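Local coordinates for protein HIAXHD3 (Humicola insolens, PDB 3ZXK) that acts as an exo-acting family 43 arabinofuranosidase, probably removing arabinose side chains from xylan, and has been a scaffold for introducing endo-xylanase activity, at residues F8-P18 / P270-A278; K46-V56 / I304-E314. One frame throughout, in Å; residues are numbered along the deposited sequence.

Interaction 1: F8-P18 / P270-A278; sequences FTNPVLWEDHP and PGGRIPVVA. With AHR (alpha-L-arabinofuranose), chain C.
Pro11 lies across from Val276 and Asp16 from Gly272, so the N-terminal segment runs antiparallel to the start of strand 273-282, which belongs to the last blade of the five-bladed β-propeller of family 43. Two backbone bonds pin it there: Val12 N to Pro275 O (3.1 Å) and His17 N to Arg273 O (2.9 Å). Between them the chain makes an inverse gamma turn centred on Trp14. Upstream, the amide of Asn10 grips both polar atoms of one residue, with OD1 accepting from Val277 N at 2.8 Å and ND2 donating to Val277 O at 3.0 Å. With an alanine here, Val277 N would probably be left without its acceptor and residues 10-12 less firmly tied to the strand. Ile274 CG1 is wedged between its own N and carbonyl carbon (chi1 71°), which sends CD1 over the five-membered ring of Trp14, 3.7 Å from its centroid; Pro11 CG rests on the same face. Asp16 OD1 takes an almost straight bond from Arg273 N (178°) and, through a water, also reaches Arg273 NE. Pro18 CB sits over the guanidinium face, while at the edge Arg273 NH1 donates to O3 of the bound arabinofuranose (2.9 Å).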
loop_
_atom_site.group_PDB
_atom_site.type_symbol
_atom_site.label_atom_id
_atom_site.label_comp_id
_atom_site.label_asym_id
_atom_site.label_seq_id
_atom_site.Cartn_x
_atom_site.Cartn_y
_atom_site.Cartn_z
ATOM N N PHE A 8 3.703 -22.389 -6.799
ATOM C CA PHE A 8 3.552 -21.386 -5.754
ATOM C C PHE A 8 2.152 -21.471 -5.146
ATOM O O PHE A 8 1.229 -22.038 -5.755
ATOM C CB PHE A 8 3.757 -19.972 -6.290
ATOM C CG PHE A 8 2.628 -19.484 -7.150
ATOM C CD1 PHE A 8 2.591 -19.812 -8.509
ATOM C CD2 PHE A 8 1.597 -18.687 -6.613
ATOM C CE1 PHE A 8 1.538 -19.374 -9.318
ATOM C CE2 PHE A 8 0.555 -18.245 -7.421
ATOM C CZ PHE A 8 0.523 -18.576 -8.775
ATOM N N THR A 9 2.013 -20.906 -3.954
ATOM C CA THR A 9 0.735 -20.829 -3.256
ATOM C C THR A 9 0.226 -19.382 -3.174
ATOM O O THR A 9 1.003 -18.430 -3.049
ATOM C CB THR A 9 0.819 -21.465 -1.854
ATOM O OG1 THR A 9 1.774 -20.755 -1.062
ATOM C CG2 THR A 9 1.237 -22.933 -1.964
ATOM N N ASN A 10 -1.086 -19.237 -3.266
ATOM C CA ASN A 10 -1.751 -17.945 -3.064
ATOM C C ASN A 10 -2.092 -17.736 -1.569
ATOM O O ASN A 10 -2.376 -18.713 -0.883
ATOM C CB ASN A 10 -3.031 -17.904 -3.892
ATOM C CG ASN A 10 -2.767 -17.539 -5.346
ATOM O OD1 ASN A 10 -2.119 -16.527 -5.632
ATOM N ND2 ASN A 10 -3.290 -18.340 -6.262
ATOM N N PRO A 11 -2.051 -16.482 -1.054
ATOM C CA PRO A 11 -1.686 -15.264 -1.767
ATOM C C PRO A 11 -0.175 -15.165 -2.012
ATOM O O PRO A 11 0.634 -15.781 -1.290
ATOM C CB PRO A 11 -2.182 -14.160 -0.837
ATOM C CG PRO A 11 -2.004 -14.752 0.526
ATOM C CD PRO A 11 -2.369 -16.206 0.367
ATOM N N VAL A 12 0.205 -14.400 -3.031
ATOM C CA VAL A 12 1.632 -14.292 -3.327
ATOM C C VAL A 12 2.372 -13.337 -2.387
ATOM O O VAL A 12 3.563 -13.508 -2.145
ATOM C CB VAL A 12 1.908 -13.974 -4.812
ATOM C CG1 VAL A 12 1.337 -15.078 -5.676
ATOM C CG2 VAL A 12 1.328 -12.614 -5.218
ATOM N N LEU A 13 1.655 -12.372 -1.816
ATOM C CA LEU A 13 2.253 -11.416 -0.885
ATOM C C LEU A 13 1.162 -11.097 0.104
ATOM O O LEU A 13 0.104 -10.604 -0.289
ATOM C CB LEU A 13 2.684 -10.146 -1.624
ATOM C CG LEU A 13 3.251 -9.021 -0.737
ATOM C CD1 LEU A 13 4.498 -9.424 0.032
ATOM C CD2 LEU A 13 3.505 -7.767 -1.558
ATOM N N TRP A 14 1.377 -11.390 1.383
ATOM C CA TRP A 14 0.328 -11.170 2.365
ATOM C C TRP A 14 0.500 -9.834 3.026
ATOM O O TRP A 14 0.667 -9.740 4.256
ATOM C CB TRP A 14 0.343 -12.273 3.401
ATOM C CG TRP A 14 -1.019 -12.486 4.017
ATOM C CD1 TRP A 14 -1.887 -11.535 4.521
ATOM C CD2 TRP A 14 -1.685 -13.769 4.209
ATOM N NE1 TRP A 14 -3.014 -12.129 5.010
ATOM C CE2 TRP A 14 -2.962 -13.478 4.841
ATOM C CE3 TRP A 14 -1.346 -15.095 3.933
ATOM C CZ2 TRP A 14 -3.869 -14.480 5.149
ATOM C CZ3 TRP A 14 -2.269 -16.099 4.243
ATOM C CH2 TRP A 14 -3.493 -15.797 4.848
ATOM N N GLU A 15 0.491 -8.788 2.215
ATOM C CA GLU A 15 0.635 -7.412 2.709
ATOM C C GLU A 15 -0.287 -6.541 1.863
ATOM O O GLU A 15 -0.461 -6.783 0.658
ATOM C CB GLU A 15 2.090 -6.917 2.603
ATOM C CG GLU A 15 3.073 -7.583 3.580
ATOM C CD GLU A 15 4.498 -7.021 3.526
ATOM O OE1 GLU A 15 4.642 -5.857 3.109
ATOM O OE2 GLU A 15 5.481 -7.742 3.883
ATOM N N ASP A 16 -0.870 -5.517 2.487
ATOM C CA ASP A 16 -1.875 -4.645 1.885
ATOM C C ASP A 16 -1.291 -3.802 0.736
ATOM O O ASP A 16 -0.619 -2.812 0.987
ATOM C CB ASP A 16 -2.415 -3.746 2.997
ATOM C CG ASP A 16 -3.473 -2.797 2.547
ATOM O OD1 ASP A 16 -4.311 -3.185 1.708
ATOM O OD2 ASP A 16 -3.484 -1.664 3.084
ATOM N N HIS A 17 -1.610 -4.164 -0.508
ATOM C CA HIS A 17 -1.097 -3.478 -1.740
ATOM C C HIS A 17 -2.237 -3.392 -2.732
ATOM O O HIS A 17 -2.256 -4.082 -3.756
ATOM C CB HIS A 17 0.188 -4.146 -2.289
ATOM C CG HIS A 17 1.458 -3.682 -1.600
ATOM N ND1 HIS A 17 1.977 -2.440 -1.781
ATOM C CD2 HIS A 17 2.280 -4.313 -0.684
ATOM C CE1 HIS A 17 3.092 -2.304 -1.029
ATOM N NE2 HIS A 17 3.278 -3.451 -0.362
ATOM N N PRO A 18 -3.233 -2.550 -2.431
ATOM C CA PRO A 18 -4.469 -2.525 -3.218
ATOM C C PRO A 18 -4.369 -1.825 -4.557
ATOM O O PRO A 18 -3.385 -1.111 -4.823
ATOM C CB PRO A 18 -5.412 -1.687 -2.348
ATOM C CG PRO A 18 -4.493 -0.746 -1.647
ATOM C CD PRO A 18 -3.305 -1.609 -1.301
ATOM N N PRO A 270 -9.067 -8.151 8.395
ATOM C CA PRO A 270 -8.514 -6.839 8.768
ATOM C C PRO A 270 -7.090 -6.537 8.291
ATOM O O PRO A 270 -6.566 -5.472 8.584
ATOM C CB PRO A 270 -8.577 -6.867 10.299
ATOM C CG PRO A 270 -8.298 -8.304 10.610
ATOM C CD PRO A 270 -9.115 -9.056 9.561
ATOM N N GLY A 271 -6.473 -7.448 7.554
ATOM C CA GLY A 271 -5.133 -7.217 7.049
ATOM C C GLY A 271 -5.031 -6.234 5.893
ATOM O O GLY A 271 -3.993 -5.600 5.719
ATOM N N GLY A 272 -6.084 -6.136 5.091
ATOM C CA GLY A 272 -6.060 -5.314 3.878
ATOM C C GLY A 272 -6.273 -6.125 2.615
ATOM O O GLY A 272 -6.831 -7.212 2.662
ATOM N N ARG A 273 -5.860 -5.568 1.491
ATOM C CA ARG A 273 -6.165 -6.125 0.186
ATOM C C ARG A 273 -4.886 -6.661 -0.416
ATOM O O ARG A 273 -3.923 -5.915 -0.608
ATOM C CB ARG A 273 -6.853 -5.080 -0.687
ATOM C CG ARG A 273 -8.232 -4.812 -0.098
ATOM C CD ARG A 273 -9.025 -3.722 -0.778
ATOM N NE ARG A 273 -8.421 -2.405 -0.686
ATOM C CZ ARG A 273 -8.832 -1.356 -1.399
ATOM N NH1 ARG A 273 -9.863 -1.487 -2.258
ATOM N NH2 ARG A 273 -8.216 -0.175 -1.257
ATOM N N ILE A 274 -4.882 -7.970 -0.663
ATOM C CA ILE A 274 -3.665 -8.707 -0.945
ATOM C C ILE A 274 -3.741 -9.443 -2.287
ATOM O O ILE A 274 -4.799 -9.909 -2.692
ATOM C CB ILE A 274 -3.309 -9.660 0.242
ATOM C CG1 ILE A 274 -4.292 -10.840 0.334
ATOM C CG2 ILE A 274 -3.239 -8.863 1.556
ATOM C CD1 ILE A 274 -4.015 -11.756 1.514
ATOM N N PRO A 275 -2.601 -9.567 -2.982
ATOM C CA PRO A 275 -2.659 -10.112 -4.334
ATOM C C PRO A 275 -2.675 -11.638 -4.429
ATOM O O PRO A 275 -2.007 -12.330 -3.646
ATOM C CB PRO A 275 -1.364 -9.589 -4.986
ATOM C CG PRO A 275 -0.416 -9.393 -3.842
ATOM C CD PRO A 275 -1.281 -8.970 -2.671
ATOM N N VAL A 276 -3.447 -12.115 -5.401
ATOM C CA VAL A 276 -3.517 -13.546 -5.766
ATOM C C VAL A 276 -3.293 -13.635 -7.281
ATOM O O VAL A 276 -3.621 -12.709 -8.021
ATOM C CB VAL A 276 -4.871 -14.185 -5.350
ATOM C CG1 VAL A 276 -4.995 -14.191 -3.827
ATOM C CG2 VAL A 276 -6.035 -13.418 -5.940
ATOM N N VAL A 277 -2.734 -14.763 -7.728
ATOM C CA VAL A 277 -2.320 -14.955 -9.132
ATOM C C VAL A 277 -2.928 -16.246 -9.686
ATOM O O VAL A 277 -2.938 -17.276 -9.008
ATOM C CB VAL A 277 -0.773 -15.001 -9.248
ATOM C CG1 VAL A 277 -0.342 -15.149 -10.704
ATOM C CG2 VAL A 277 -0.166 -13.708 -8.690
ATOM N N ALA A 278 -3.487 -16.158 -10.890
ATOM C CA ALA A 278 -3.905 -17.353 -11.667
ATOM C C ALA A 278 -3.407 -17.290 -13.124
ATOM O O ALA A 278 -3.297 -16.222 -13.693
ATOM C CB ALA A 278 -5.411 -17.507 -11.633
HETATM O O5 AHR C . -15.185 -4.772 -0.614
HETATM C C5 AHR C . -14.319 -3.690 -0.215
HETATM C C4 AHR C . -13.921 -2.800 -1.396
HETATM O O4 AHR C . -15.077 -2.235 -2.011
HETATM C C3 AHR C . -13.227 -3.477 -2.573
HETATM O O3 AHR C . -11.836 -3.673 -2.362
HETATM C C2 AHR C . -13.433 -2.530 -3.724
HETATM O O2 AHR C . -13.587 -3.229 -4.974
HETATM C C1 AHR C . -14.735 -1.848 -3.354
HETATM O O HOH W 1 -6.345 -1.577 0.996
HETATM O O HOH W 2 -1.180 -5.919 5.436
#

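Interaction 2: K46-V56 / I304-E314; sequences KSYDLVHWTPV and IPVRGAKNATE
Tyr48 carries its ring beside its backbone N (chi1 -66°), whereas Lys310 sets CG nearly opposite its own N (chi1 -166°), and the two side chains lie alongside each other, pointing the same way. Lys310 CB stands over the centre of the Tyr48 ring, 3.6 Å from the centroid, in a CH-pi contact, and the chain then bends so that Lys310 NZ donates to Tyr48 OH at 3.1 Å. Ala312 O lies at the edge of the same ring. The extended Lys46 also donates to this hydroxyl, and its NZ forms a salt bridge with Glu314 OE2 (3.0 Å), met nearly end-on. Glu123 joins the cluster, pairing with Lys46 and bonding Tyr48 OH. Asp49 organises the turn: OD1 accepts from Val51 N, closing an Asx turn, and from His52 N, which extends it to an Asx motif, and the syn lone pair of OD2 takes His52 ND1. The turn in this form presents Asp49 O to the Pro305 ring, whose CD comes within 3.3 Å, and Val51 CG2 to Ile304 CD1 (3.7 Å). At the far end the methyls Thr54 CG2 and Thr313 CG2 press tightly together. The hairpin of strands 41-47 and 54-58 thus has its turn and outer strand overlaid by the loop after strand 301-303; strand 28-32 touches Tyr48 and Leu50, and Phe8 of strand 7-9 packs against Ile304 and Pro305.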
loop_
_atom_site.group_PDB
_atom_site.type_symbol
_atom_site.label_atom_id
_atom_site.label_comp_id
_atom_site.label_asym_id
_atom_site.label_seq_id
_atom_site.Cartn_x
_atom_site.Cartn_y
_atom_site.Cartn_z
ATOM N N LYS A 46 8.862 -5.201 -7.094
ATOM C CA LYS A 46 9.557 -5.884 -8.159
ATOM C C LYS A 46 9.541 -7.393 -7.895
ATOM O O LYS A 46 9.634 -7.833 -6.733
ATOM C CB LYS A 46 10.990 -5.369 -8.165
ATOM C CG LYS A 46 12.006 -6.217 -8.859
ATOM C CD LYS A 46 13.398 -5.655 -8.699
ATOM C CE LYS A 46 14.318 -6.407 -9.644
ATOM N NZ LYS A 46 15.692 -5.853 -9.624
ATOM N N SER A 47 9.423 -8.163 -8.972
ATOM C CA SER A 47 9.499 -9.626 -8.935
ATOM C C SER A 47 10.106 -10.189 -10.203
ATOM O O SER A 47 9.993 -9.592 -11.244
ATOM C CB SER A 47 8.108 -10.239 -8.782
ATOM O OG SER A 47 8.228 -11.632 -8.619
ATOM N N TYR A 48 10.681 -11.378 -10.102
ATOM C CA TYR A 48 11.161 -12.090 -11.281
ATOM C C TYR A 48 10.209 -13.212 -11.688
ATOM O O TYR A 48 10.360 -13.801 -12.767
ATOM C CB TYR A 48 12.569 -12.643 -11.052
ATOM C CG TYR A 48 13.625 -11.592 -10.881
ATOM C CD1 TYR A 48 14.129 -10.900 -11.981
ATOM C CD2 TYR A 48 14.138 -11.278 -9.602
ATOM C CE1 TYR A 48 15.129 -9.938 -11.815
ATOM C CE2 TYR A 48 15.131 -10.315 -9.435
ATOM C CZ TYR A 48 15.609 -9.649 -10.546
ATOM O OH TYR A 48 16.594 -8.698 -10.395
ATOM N N ASP A 49 9.213 -13.490 -10.840
ATOM C CA ASP A 49 8.338 -14.641 -11.051
ATOM C C ASP A 49 6.855 -14.425 -10.752
ATOM O O ASP A 49 6.113 -15.382 -10.828
ATOM C CB ASP A 49 8.861 -15.850 -10.240
ATOM C CG ASP A 49 8.935 -15.577 -8.733
ATOM O OD1 ASP A 49 8.475 -14.501 -8.279
ATOM O OD2 ASP A 49 9.491 -16.433 -8.005
ATOM N N LEU A 50 6.444 -13.178 -10.485
ATOM C CA LEU A 50 5.073 -12.822 -10.056
ATOM C C LEU A 50 4.692 -13.327 -8.687
ATOM O O LEU A 50 3.568 -13.083 -8.221
ATOM C CB LEU A 50 4.000 -13.235 -11.081
ATOM C CG LEU A 50 3.967 -12.526 -12.423
ATOM C CD1 LEU A 50 2.970 -13.188 -13.357
ATOM C CD2 LEU A 50 3.608 -11.067 -12.221
ATOM N N VAL A 51 5.637 -13.958 -8.000
ATOM C CA VAL A 51 5.339 -14.612 -6.725
ATOM C C VAL A 51 6.086 -13.993 -5.549
ATOM O O VAL A 51 5.484 -13.722 -4.524
ATOM C CB VAL A 51 5.633 -16.113 -6.833
ATOM C CG1 VAL A 51 5.525 -16.807 -5.488
ATOM C CG2 VAL A 51 4.695 -16.742 -7.853
ATOM N N HIS A 52 7.390 -13.772 -5.692
ATOM C CA HIS A 52 8.178 -13.186 -4.615
ATOM C C HIS A 52 8.463 -11.746 -4.939
ATOM O O HIS A 52 9.185 -11.444 -5.900
ATOM C CB HIS A 52 9.469 -13.974 -4.461
ATOM C CG HIS A 52 9.246 -15.445 -4.189
ATOM N ND1 HIS A 52 9.316 -16.388 -5.151
ATOM C CD2 HIS A 52 8.915 -16.108 -3.014
ATOM C CE1 HIS A 52 9.071 -17.603 -4.612
ATOM N NE2 HIS A 52 8.826 -17.434 -3.305
ATOM N N TRP A 53 7.868 -10.852 -4.158
ATOM C CA TRP A 53 7.877 -9.414 -4.430
ATOM C C TRP A 53 8.705 -8.702 -3.395
ATOM O O TRP A 53 8.663 -9.071 -2.205
ATOM C CB TRP A 53 6.467 -8.877 -4.383
ATOM C CG TRP A 53 5.601 -9.418 -5.465
ATOM C CD1 TRP A 53 4.772 -10.526 -5.420
ATOM C CD2 TRP A 53 5.473 -8.883 -6.813
ATOM N NE1 TRP A 53 4.113 -10.692 -6.610
ATOM C CE2 TRP A 53 4.505 -9.738 -7.506
ATOM C CE3 TRP A 53 6.028 -7.800 -7.488
ATOM C CZ2 TRP A 53 4.134 -9.503 -8.827
ATOM C CZ3 TRP A 53 5.667 -7.591 -8.823
ATOM C CH2 TRP A 53 4.731 -8.414 -9.469
ATOM N N THR A 54 9.414 -7.656 -3.827
ATOM C CA THR A 54 10.258 -6.813 -2.974
ATOM C C THR A 54 9.944 -5.361 -3.333
ATOM O O THR A 54 9.900 -5.038 -4.531
ATOM C CB THR A 54 11.746 -7.050 -3.276
ATOM O OG1 THR A 54 12.082 -8.419 -3.010
ATOM C CG2 THR A 54 12.626 -6.137 -2.428
ATOM N N PRO A 55 9.712 -4.493 -2.326
ATOM C CA PRO A 55 9.449 -3.073 -2.650
ATOM C C PRO A 55 10.741 -2.378 -3.088
ATOM O O PRO A 55 11.804 -2.613 -2.480
ATOM C CB PRO A 55 8.891 -2.502 -1.335
ATOM C CG PRO A 55 9.431 -3.388 -0.279
ATOM C CD PRO A 55 9.726 -4.740 -0.866
ATOM N N VAL A 56 10.687 -1.599 -4.171
ATOM C CA VAL A 56 11.918 -0.988 -4.689
ATOM C C VAL A 56 11.929 0.530 -4.741
ATOM O O VAL A 56 13.006 1.126 -4.702
ATOM C CB VAL A 56 12.372 -1.588 -6.033
ATOM C CG1 VAL A 56 12.746 -3.050 -5.811
ATOM C CG2 VAL A 56 11.297 -1.411 -7.112
ATOM N N ILE A 304 4.765 -22.323 -11.296
ATOM C CA ILE A 304 5.475 -21.068 -11.157
ATOM C C ILE A 304 5.473 -20.341 -12.523
ATOM O O ILE A 304 5.711 -20.940 -13.548
ATOM C CB ILE A 304 6.909 -21.303 -10.585
ATOM C CG1 ILE A 304 7.505 -19.992 -10.062
ATOM C CG2 ILE A 304 7.795 -22.039 -11.594
ATOM C CD1 ILE A 304 6.905 -19.543 -8.754
ATOM N N PRO A 305 5.166 -19.036 -12.549
ATOM C CA PRO A 305 5.050 -18.381 -13.871
ATOM C C PRO A 305 6.366 -18.262 -14.632
ATOM O O PRO A 305 6.360 -18.195 -15.863
ATOM C CB PRO A 305 4.470 -16.999 -13.522
ATOM C CG PRO A 305 3.713 -17.248 -12.222
ATOM C CD PRO A 305 4.586 -18.222 -11.468
ATOM N N VAL A 306 7.474 -18.221 -13.903
ATOM C CA VAL A 306 8.799 -18.182 -14.516
ATOM C C VAL A 306 9.661 -19.242 -13.869
ATOM O O VAL A 306 9.754 -19.283 -12.648
ATOM C CB VAL A 306 9.458 -16.781 -14.386
ATOM C CG1 VAL A 306 10.903 -16.779 -14.885
ATOM C CG2 VAL A 306 8.644 -15.773 -15.172
ATOM N N ARG A 307 10.296 -20.073 -14.697
ATOM C CA ARG A 307 11.134 -21.192 -14.230
ATOM C C ARG A 307 12.568 -20.726 -14.113
ATOM O O ARG A 307 13.045 -19.991 -14.972
ATOM C CB ARG A 307 11.015 -22.426 -15.159
ATOM C CG ARG A 307 9.591 -23.002 -15.169
ATOM C CD ARG A 307 9.256 -23.798 -16.439
ATOM N NE ARG A 307 9.194 -22.953 -17.623
ATOM C CZ ARG A 307 8.149 -22.219 -17.985
ATOM N NH1 ARG A 307 7.034 -22.185 -17.249
ATOM N NH2 ARG A 307 8.224 -21.506 -19.096
ATOM N N GLY A 308 13.249 -21.143 -13.047
ATOM C CA GLY A 308 14.648 -20.765 -12.827
ATOM C C GLY A 308 14.831 -19.260 -12.720
ATOM O O GLY A 308 15.808 -18.710 -13.215
ATOM N N ALA A 309 13.866 -18.595 -12.095
ATOM C CA ALA A 309 13.907 -17.141 -11.949
ATOM C C ALA A 309 14.992 -16.685 -10.994
ATOM O O ALA A 309 15.317 -17.380 -10.034
ATOM C CB ALA A 309 12.565 -16.611 -11.473
ATOM N N LYS A 310 15.525 -15.498 -11.261
ATOM C CA LYS A 310 16.447 -14.831 -10.347
ATOM C C LYS A 310 15.813 -14.674 -8.957
ATOM O O LYS A 310 14.600 -14.482 -8.825
ATOM C CB LYS A 310 16.850 -13.484 -10.945
ATOM C CG LYS A 310 18.040 -12.799 -10.294
ATOM C CD LYS A 310 18.847 -12.018 -11.330
ATOM C CE LYS A 310 19.952 -11.194 -10.670
ATOM N NZ LYS A 310 19.445 -9.924 -10.063
ATOM N N ASN A 311 16.633 -14.813 -7.921
ATOM C CA ASN A 311 16.153 -14.721 -6.548
ATOM C C ASN A 311 16.706 -13.492 -5.835
ATOM O O ASN A 311 16.333 -13.214 -4.698
ATOM C CB ASN A 311 16.519 -15.988 -5.757
ATOM C CG ASN A 311 15.893 -17.251 -6.335
ATOM O OD1 ASN A 311 14.815 -17.216 -6.948
ATOM N ND2 ASN A 311 16.568 -18.386 -6.132
ATOM N N ALA A 312 17.593 -12.768 -6.518
ATOM C CA ALA A 312 18.287 -11.609 -5.950
ATOM C C ALA A 312 17.312 -10.573 -5.410
ATOM O O ALA A 312 16.223 -10.386 -5.957
ATOM C CB ALA A 312 19.208 -10.978 -6.983
ATOM N N THR A 313 17.709 -9.907 -4.331
ATOM C CA THR A 313 16.867 -8.881 -3.736
ATOM C C THR A 313 17.638 -7.602 -3.421
ATOM O O THR A 313 18.828 -7.640 -3.093
ATOM C CB THR A 313 16.161 -9.400 -2.475
ATOM O OG1 THR A 313 15.498 -10.637 -2.772
ATOM C CG2 THR A 313 15.134 -8.407 -2.024
ATOM N N GLU A 314 16.939 -6.476 -3.541
ATOM C CA GLU A 314 17.456 -5.171 -3.150
ATOM C C GLU A 314 16.959 -4.821 -1.757
ATOM O O GLU A 314 15.767 -4.951 -1.468
ATOM C CB GLU A 314 16.938 -4.087 -4.101
ATOM C CG GLU A 314 17.724 -3.901 -5.384
ATOM C CD GLU A 314 16.834 -3.438 -6.523
ATOM O OE1 GLU A 314 16.081 -2.450 -6.355
ATOM O OE2 GLU A 314 16.884 -4.079 -7.588
HETATM O O HOH W 3 12.118 -14.892 -7.381
HETATM O O HOH W 4 14.439 -2.590 -1.585
HETATM O O HOH W 5 15.654 0.444 -5.013
#

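How the interactions relate
From the N terminus the chain passes through 8-18, enters the first propeller blade and reaches its hairpin at 46-56; after three more blades it comes to 270-278 in the last blade, then leaves through 304-314 toward the C-terminal β-sandwich. Interaction 1 closes a loop of about 250 residues when the last blade comes back to the N-terminal segment. Interaction 2 closes one of similar size, laying the exit loop over the first blade. The two loops cross rather than nest. They also touch directly, Phe8 CG meeting Val51 CG2 at 3.5 Å and Val12 CG2 packing on Trp53, while strand 7-9 pairs with 301-303, joining both chain passages at the seam between first and last blades.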